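Local coordinates for DUF4439 domain-containing protein (Mycobacterium tuberculosis, PDB 2IB0) that is of unknown function but adopts a four-helix-bundle fold of the ferritin-like kind and pairs with a second copy of itself, at residues Y40-V51 against M140-W151. Numbering follows the deposited sequence.
Sequences YGIVSALSPPGV and MATRWNRVLGAW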
ATOM      1  N   TYR A  40      18.730   5.122   4.678  1.00 31.66           N
ATOM      2  CA  TYR A  40      18.373   4.652   6.011  1.00 31.04           C
ATOM      3  C   TYR A  40      19.592   4.517   6.927  1.00 31.02           C
ATOM      4  O   TYR A  40      19.433   4.517   8.129  1.00 31.61           O
ATOM      5  CB  TYR A  40      17.602   3.345   5.964  1.00 31.21           C
ATOM      6  CG  TYR A  40      16.095   3.468   5.961  1.00 31.38           C
ATOM      7  CD1 TYR A  40      15.351   3.093   4.851  1.00 31.69           C
ATOM      8  CD2 TYR A  40      15.410   3.980   7.080  1.00 32.21           C
ATOM      9  CE1 TYR A  40      13.922   3.206   4.855  1.00 31.02           C
ATOM     10  CE2 TYR A  40      14.035   4.111   7.087  1.00 33.28           C
ATOM     11  CZ  TYR A  40      13.282   3.723   5.960  1.00 30.96           C
ATOM     12  OH  TYR A  40      11.894   3.814   5.986  1.00 30.34           O
ATOM     13  N   GLY A  41      20.794   4.381   6.351  1.00 29.91           N
ATOM     14  CA  GLY A  41      22.013   4.525   7.131  1.00 29.69           C
ATOM     15  C   GLY A  41      22.031   5.882   7.831  1.00 29.79           C
ATOM     16  O   GLY A  41      22.442   5.981   8.981  1.00 28.47           O
ATOM     17  N   ILE A  42      21.626   6.932   7.116  1.00 28.78           N
ATOM     18  CA  ILE A  42      21.596   8.270   7.685  1.00 30.00           C
ATOM     19  C   ILE A  42      20.432   8.420   8.682  1.00 30.16           C
ATOM     20  O   ILE A  42      20.609   8.958   9.765  1.00 29.28           O
ATOM     21  CB  ILE A  42      21.553   9.348   6.587  1.00 30.83           C
ATOM     22  CG1 ILE A  42      22.926   9.434   5.888  1.00 32.15           C
ATOM     23  CG2 ILE A  42      21.299  10.736   7.188  1.00 33.86           C
ATOM     24  CD1 ILE A  42      23.131   8.369   4.784  1.00 31.54           C
ATOM     25  N   VAL A  43      19.259   7.909   8.322  1.00 29.81           N
ATOM     26  CA  VAL A  43      18.131   7.870   9.239  1.00 30.50           C
ATOM     27  C   VAL A  43      18.594   7.250  10.553  1.00 30.72           C
ATOM     28  O   VAL A  43      18.406   7.840  11.626  1.00 31.72           O
ATOM     29  CB  VAL A  43      16.947   7.092   8.629  1.00 30.49           C
ATOM     30  CG1 VAL A  43      15.813   6.893   9.647  1.00 31.26           C
ATOM     31  CG2 VAL A  43      16.445   7.797   7.389  1.00 29.70           C
ATOM     32  N   SER A  44      19.273   6.109  10.478  1.00 29.94           N
ATOM     33  CA  SER A  44      19.737   5.438  11.689  1.00 29.15           C
ATOM     34  C   SER A  44      20.753   6.234  12.546  1.00 29.65           C
ATOM     35  O   SER A  44      20.620   6.315  13.779  1.00 28.54           O
ATOM     36  CB  SER A  44      20.341   4.088  11.283  1.00 29.88           C
ATOM     37  OG  SER A  44      20.940   3.461  12.398  1.00 30.68           O
ATOM     38  N   ALA A  45      21.795   6.771  11.895  1.00 28.84           N
ATOM     39  CA  ALA A  45      22.846   7.533  12.559  1.00 28.22           C
ATOM     40  C   ALA A  45      22.315   8.761  13.273  1.00 29.10           C
ATOM     41  O   ALA A  45      22.868   9.145  14.305  1.00 27.64           O
ATOM     42  CB  ALA A  45      23.895   7.942  11.555  1.00 27.12           C
ATOM     43  N   LEU A  46      21.296   9.402  12.696  1.00 31.28           N
ATOM     44  CA  LEU A  46      20.679  10.573  13.297  1.00 37.98           C
ATOM     45  C   LEU A  46      19.651  10.261  14.407  1.00 40.36           C
ATOM     46  O   LEU A  46      19.744  10.862  15.511  1.00 41.49           O
ATOM     47  CB  LEU A  46      19.966  11.420  12.242  1.00 37.15           C
ATOM     48  CG  LEU A  46      20.745  12.371  11.330  1.00 37.14           C
ATOM     49  CD1 LEU A  46      19.903  12.609  10.123  1.00 44.45           C
ATOM     50  CD2 LEU A  46      21.104  13.667  12.000  1.00 38.45           C
ATOM     51  N   SER A  47      18.725   9.327  14.084  1.00 43.32           N
ATOM     52  CA  SER A  47      17.431   8.958  14.825  1.00 43.20           C
ATOM     53  C   SER A  47      17.540   8.982  16.339  1.00 44.82           C
ATOM     54  O   SER A  47      18.602   8.603  16.829  1.00 45.61           O
ATOM     55  CB  SER A  47      16.862   7.687  14.304  1.00 43.97           C
ATOM     56  OG  SER A  47      16.306   7.955  13.040  1.00 48.03           O
ATOM     57  N   PRO A  48      16.410   9.117  17.091  1.00 46.77           N
ATOM     58  CA  PRO A  48      16.063   8.270  18.256  1.00 47.42           C
ATOM     59  C   PRO A  48      16.338   6.807  18.328  1.00 48.66           C
ATOM     60  O   PRO A  48      15.826   6.087  17.496  1.00 49.60           O
ATOM     61  CB  PRO A  48      14.611   8.638  18.572  1.00 46.63           C
ATOM     62  CG  PRO A  48      14.492  10.025  18.095  1.00 46.26           C
ATOM     63  CD  PRO A  48      15.223   9.923  16.735  1.00 45.95           C
ATOM     64  N   PRO A  49      17.079   6.364  19.402  1.00 49.80           N
ATOM     65  CA  PRO A  49      17.028   4.944  19.854  1.00 49.84           C
ATOM     66  C   PRO A  49      15.578   4.380  19.873  1.00 49.90           C
ATOM     67  O   PRO A  49      15.397   3.187  19.566  1.00 50.68           O
ATOM     68  CB  PRO A  49      17.610   4.981  21.281  1.00 50.30           C
ATOM     69  CG  PRO A  49      18.388   6.263  21.367  1.00 50.89           C
ATOM     70  CD  PRO A  49      17.964   7.197  20.257  1.00 49.85           C
ATOM     71  N   GLY A  50      14.589   5.242  20.209  1.00 49.57           N
ATOM     72  CA  GLY A  50      13.129   4.940  20.195  1.00 48.41           C
ATOM     73  C   GLY A  50      12.527   4.391  18.885  1.00 47.49           C
ATOM     74  O   GLY A  50      11.424   3.858  18.867  1.00 46.20           O
ATOM     75  N   VAL A  51      13.230   4.556  17.770  1.00 46.44           N
ATOM     76  CA  VAL A  51      12.720   4.051  16.498  1.00 46.08           C
ATOM     77  C   VAL A  51      13.722   3.073  15.863  1.00 46.18           C
ATOM     78  O   VAL A  51      13.694   2.856  14.650  1.00 44.58           O
ATOM     79  CB  VAL A  51      12.426   5.205  15.483  1.00 45.93           C
ATOM     80  CG1 VAL A  51      11.347   6.138  16.000  1.00 45.86           C
ATOM     81  CG2 VAL A  51      13.712   5.969  15.157  1.00 44.40           C
ATOM     82  N   MET A 140       5.194   1.574   5.308  1.00 32.00           N
ATOM     83  CA  MET A 140       6.388   2.185   5.945  1.00 31.66           C
ATOM     84  C   MET A 140       6.286   3.700   6.130  1.00 31.88           C
ATOM     85  O   MET A 140       6.637   4.218   7.207  1.00 31.87           O
ATOM     86  CB  MET A 140       7.695   1.846   5.216  1.00 33.35           C
ATOM     87  CG  MET A 140       8.373   0.520   5.624  1.00 37.97           C
ATOM     88  SD  MET A 140       8.730   0.253   7.406  1.00 45.39           S
ATOM     89  CE  MET A 140       9.120   1.819   7.837  1.00 37.31           C
ATOM     90  N   ALA A 141       5.863   4.410   5.080  1.00 31.62           N
ATOM     91  CA  ALA A 141       5.605   5.864   5.134  1.00 32.70           C
ATOM     92  C   ALA A 141       4.586   6.228   6.217  1.00 32.72           C
ATOM     93  O   ALA A 141       4.790   7.219   6.945  1.00 32.38           O
ATOM     94  CB  ALA A 141       5.162   6.436   3.725  1.00 32.04           C
ATOM     95  N   THR A 142       3.485   5.469   6.339  1.00 32.76           N
ATOM     96  CA  THR A 142       2.509   5.824   7.351  1.00 32.42           C
ATOM     97  C   THR A 142       3.121   5.629   8.756  1.00 32.18           C
ATOM     98  O   THR A 142       2.820   6.379   9.673  1.00 31.04           O
ATOM     99  CB  THR A 142       1.171   4.993   7.281  1.00 34.27           C
ATOM    100  OG1 THR A 142       1.438   3.656   7.705  1.00 38.93           O
ATOM    101  CG2 THR A 142       0.615   4.946   5.898  1.00 30.99           C
ATOM    102  N   ARG A 143       3.923   4.581   8.937  1.00 31.50           N
ATOM    103  CA  ARG A 143       4.611   4.361  10.216  1.00 32.96           C
ATOM    104  C   ARG A 143       5.587   5.507  10.607  1.00 32.85           C
ATOM    105  O   ARG A 143       5.659   5.888  11.756  1.00 33.31           O
ATOM    106  CB  ARG A 143       5.373   3.026  10.187  1.00 33.73           C
ATOM    107  CG  ARG A 143       4.430   1.887  10.076  1.00 28.71           C
ATOM    108  CD  ARG A 143       5.090   0.483  10.021  1.00 31.92           C
ATOM    109  NE  ARG A 143       5.750   0.186  11.294  1.00 38.86           N
ATOM    110  CZ  ARG A 143       6.721  -0.718  11.486  1.00 44.04           C
ATOM    111  NH1 ARG A 143       7.206  -1.472  10.479  1.00 42.06           N
ATOM    112  NH2 ARG A 143       7.230  -0.864  12.714  1.00 44.69           N
ATOM    113  N   TRP A 144       6.319   6.051   9.654  1.00 33.08           N
ATOM    114  CA  TRP A 144       7.197   7.197   9.921  1.00 34.31           C
ATOM    115  C   TRP A 144       6.441   8.509  10.136  1.00 34.69           C
ATOM    116  O   TRP A 144       6.878   9.348  10.909  1.00 33.77           O
ATOM    117  CB  TRP A 144       8.250   7.354   8.816  1.00 34.91           C
ATOM    118  CG  TRP A 144       9.344   6.356   8.930  1.00 35.61           C
ATOM    119  CD1 TRP A 144       9.519   5.218   8.175  1.00 34.86           C
ATOM    120  CD2 TRP A 144      10.449   6.404   9.863  1.00 34.02           C
ATOM    121  NE1 TRP A 144      10.664   4.545   8.597  1.00 38.09           N
ATOM    122  CE2 TRP A 144      11.258   5.260   9.617  1.00 35.93           C
ATOM    123  CE3 TRP A 144      10.836   7.311  10.873  1.00 34.96           C
ATOM    124  CZ2 TRP A 144      12.449   4.986  10.361  1.00 36.89           C
ATOM    125  CZ3 TRP A 144      12.029   7.035  11.616  1.00 35.93           C
ATOM    126  CH2 TRP A 144      12.804   5.875  11.346  1.00 33.42           C
ATOM    127  N   ASN A 145       5.289   8.662   9.464  1.00 35.63           N
ATOM    128  CA  ASN A 145       4.410   9.790   9.663  1.00 35.12           C
ATOM    129  C   ASN A 145       3.775   9.772  11.060  1.00 35.41           C
ATOM    130  O   ASN A 145       3.529  10.818  11.651  1.00 34.16           O
ATOM    131  CB  ASN A 145       3.316   9.777   8.614  1.00 36.32           C
ATOM    132  CG  ASN A 145       3.649  10.628   7.404  1.00 40.51           C
ATOM    133  OD1 ASN A 145       3.465  10.191   6.229  1.00 45.98           O
ATOM    134  ND2 ASN A 145       4.107  11.863   7.658  1.00 39.70           N
ATOM    135  N   ARG A 146       3.498   8.572  11.556  1.00 34.88           N
ATOM    136  CA  ARG A 146       3.015   8.375  12.899  1.00 35.74           C
ATOM    137  C   ARG A 146       4.121   8.750  13.910  1.00 33.70           C
ATOM    138  O   ARG A 146       3.834   9.353  14.938  1.00 31.63           O
ATOM    139  CB  ARG A 146       2.580   6.923  13.083  1.00 36.60           C
ATOM    140  CG  ARG A 146       1.824   6.634  14.333  1.00 43.36           C
ATOM    141  CD  ARG A 146       1.113   5.264  14.159  1.00 52.18           C
ATOM    142  NE  ARG A 146      -0.004   5.349  13.200  1.00 58.84           N
ATOM    143  CZ  ARG A 146      -0.290   4.450  12.242  1.00 59.93           C
ATOM    144  NH1 ARG A 146       0.451   3.366  12.058  1.00 59.46           N
ATOM    145  NH2 ARG A 146      -1.329   4.660  11.445  1.00 62.92           N
ATOM    146  N   VAL A 147       5.376   8.408  13.607  1.00 33.53           N
ATOM    147  CA  VAL A 147       6.500   8.915  14.391  1.00 31.62           C
ATOM    148  C   VAL A 147       6.555  10.461  14.405  1.00 33.04           C
ATOM    149  O   VAL A 147       6.596  11.081  15.482  1.00 33.71           O
ATOM    150  CB  VAL A 147       7.854   8.264  13.926  1.00 33.31           C
ATOM    151  CG1 VAL A 147       9.047   8.901  14.664  1.00 27.29           C
ATOM    152  CG2 VAL A 147       7.819   6.754  14.205  1.00 33.02           C
ATOM    153  N   LEU A 148       6.560  11.111  13.234  1.00 32.05           N
ATOM    154  CA  LEU A 148       6.562  12.597  13.182  1.00 32.41           C
ATOM    155  C   LEU A 148       5.434  13.208  13.992  1.00 31.66           C
ATOM    156  O   LEU A 148       5.660  14.149  14.722  1.00 32.24           O
ATOM    157  CB  LEU A 148       6.427  13.096  11.738  1.00 31.83           C
ATOM    158  CG  LEU A 148       7.703  12.965  10.911  1.00 35.95           C
ATOM    159  CD1 LEU A 148       7.418  13.300   9.436  1.00 34.02           C
ATOM    160  CD2 LEU A 148       8.768  13.896  11.503  1.00 37.51           C
ATOM    161  N   GLY A 149       4.200  12.707  13.792  1.00 32.04           N
ATOM    162  CA  GLY A 149       2.985  13.200  14.475  1.00 31.66           C
ATOM    163  C   GLY A 149       3.007  13.115  15.995  1.00 31.71           C
ATOM    164  O   GLY A 149       2.290  13.844  16.664  1.00 33.69           O
ATOM    165  N   ALA A 150       3.787  12.181  16.539  1.00 31.62           N
ATOM    166  CA  ALA A 150       4.061  12.059  17.970  1.00 31.49           C
ATOM    167  C   ALA A 150       5.227  12.951  18.465  1.00 30.33           C
ATOM    168  O   ALA A 150       5.477  13.046  19.689  1.00 29.73           O
ATOM    169  CB  ALA A 150       4.353  10.573  18.320  1.00 31.53           C
ATOM    170  N   TRP A 151       5.949  13.594  17.552  1.00 28.15           N
ATOM    171  CA  TRP A 151       6.947  14.534  17.994  1.00 28.21           C
ATOM    172  C   TRP A 151       6.428  15.960  17.907  1.00 29.89           C
ATOM    173  O   TRP A 151       5.521  16.219  17.128  1.00 30.65           O
ATOM    174  CB  TRP A 151       8.224  14.424  17.174  1.00 27.82           C
ATOM    175  CG  TRP A 151       8.927  13.130  17.322  1.00 26.92           C
ATOM    176  CD1 TRP A 151       8.792  12.231  18.327  1.00 25.69           C
ATOM    177  CD2 TRP A 151       9.972  12.640  16.455  1.00 26.78           C
ATOM    178  NE1 TRP A 151       9.642  11.168  18.110  1.00 28.70           N
ATOM    179  CE2 TRP A 151      10.367  11.384  16.957  1.00 27.13           C
ATOM    180  CE3 TRP A 151      10.568  13.128  15.283  1.00 29.11           C
ATOM    181  CZ2 TRP A 151      11.376  10.620  16.360  1.00 30.20           C
ATOM    182  CZ3 TRP A 151      11.605  12.340  14.652  1.00 29.59           C
ATOM    183  CH2 TRP A 151      11.974  11.107  15.202  1.00 27.60           C
TER
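At one end of the four-helix bundle, Trp144 of helix 124-150 and Trp151, just past its C-terminal end, reach Tyr40, Val43, Pro48 and Val51. These lie on helix 18-46 and on the turn that leads into helix 52-75. The two helix segments run roughly parallel, at 26°, but their axes come no closer than 15.4 Å, so large side chains must bridge the gap. Trp144 does most of this. The Tyr40 ring lies alongside the indole, with CE2 close to NE1 and CZ2 of Trp144. Their rings meet obliquely, with the Tyr40 ring and the five-membered ring of Trp144 at 40°. Trp144 NE1 sits in the plane of the tyrosine ring, at its edge, and lies 3.0 Å from Tyr40 OH. That hydroxyl is hydrogen-bonded to Glu107 of helix 96-120. The far end of the indole, CH2, meets Val43 CG1 at 3.6 Å. Val43 turns CG1 anti to its backbone N (chi1 173°), which sends this methyl to the indole. Ala103 and Val104 of helix 96-120 also touch Trp144. Parallel first and last helices fit the up-down-down-up order of ferritin-like bundles. Val51, at the N-cap of helix 52-75, divides its methyls: CG2 is 3.9 Å from Trp144 CH2, and CG1 is 3.8 Å from Val147 CG1. Beyond the end of helix 18-46, Pro48 CG approaches Trp151 CZ2 at 3.6 Å. Val147 CG1 lies over one face of the Trp151 ring, toward its rim. Just before Pro48, Ser47 OG turns back and donates an unusually short 2.5 Å hydrogen bond to Val43 O.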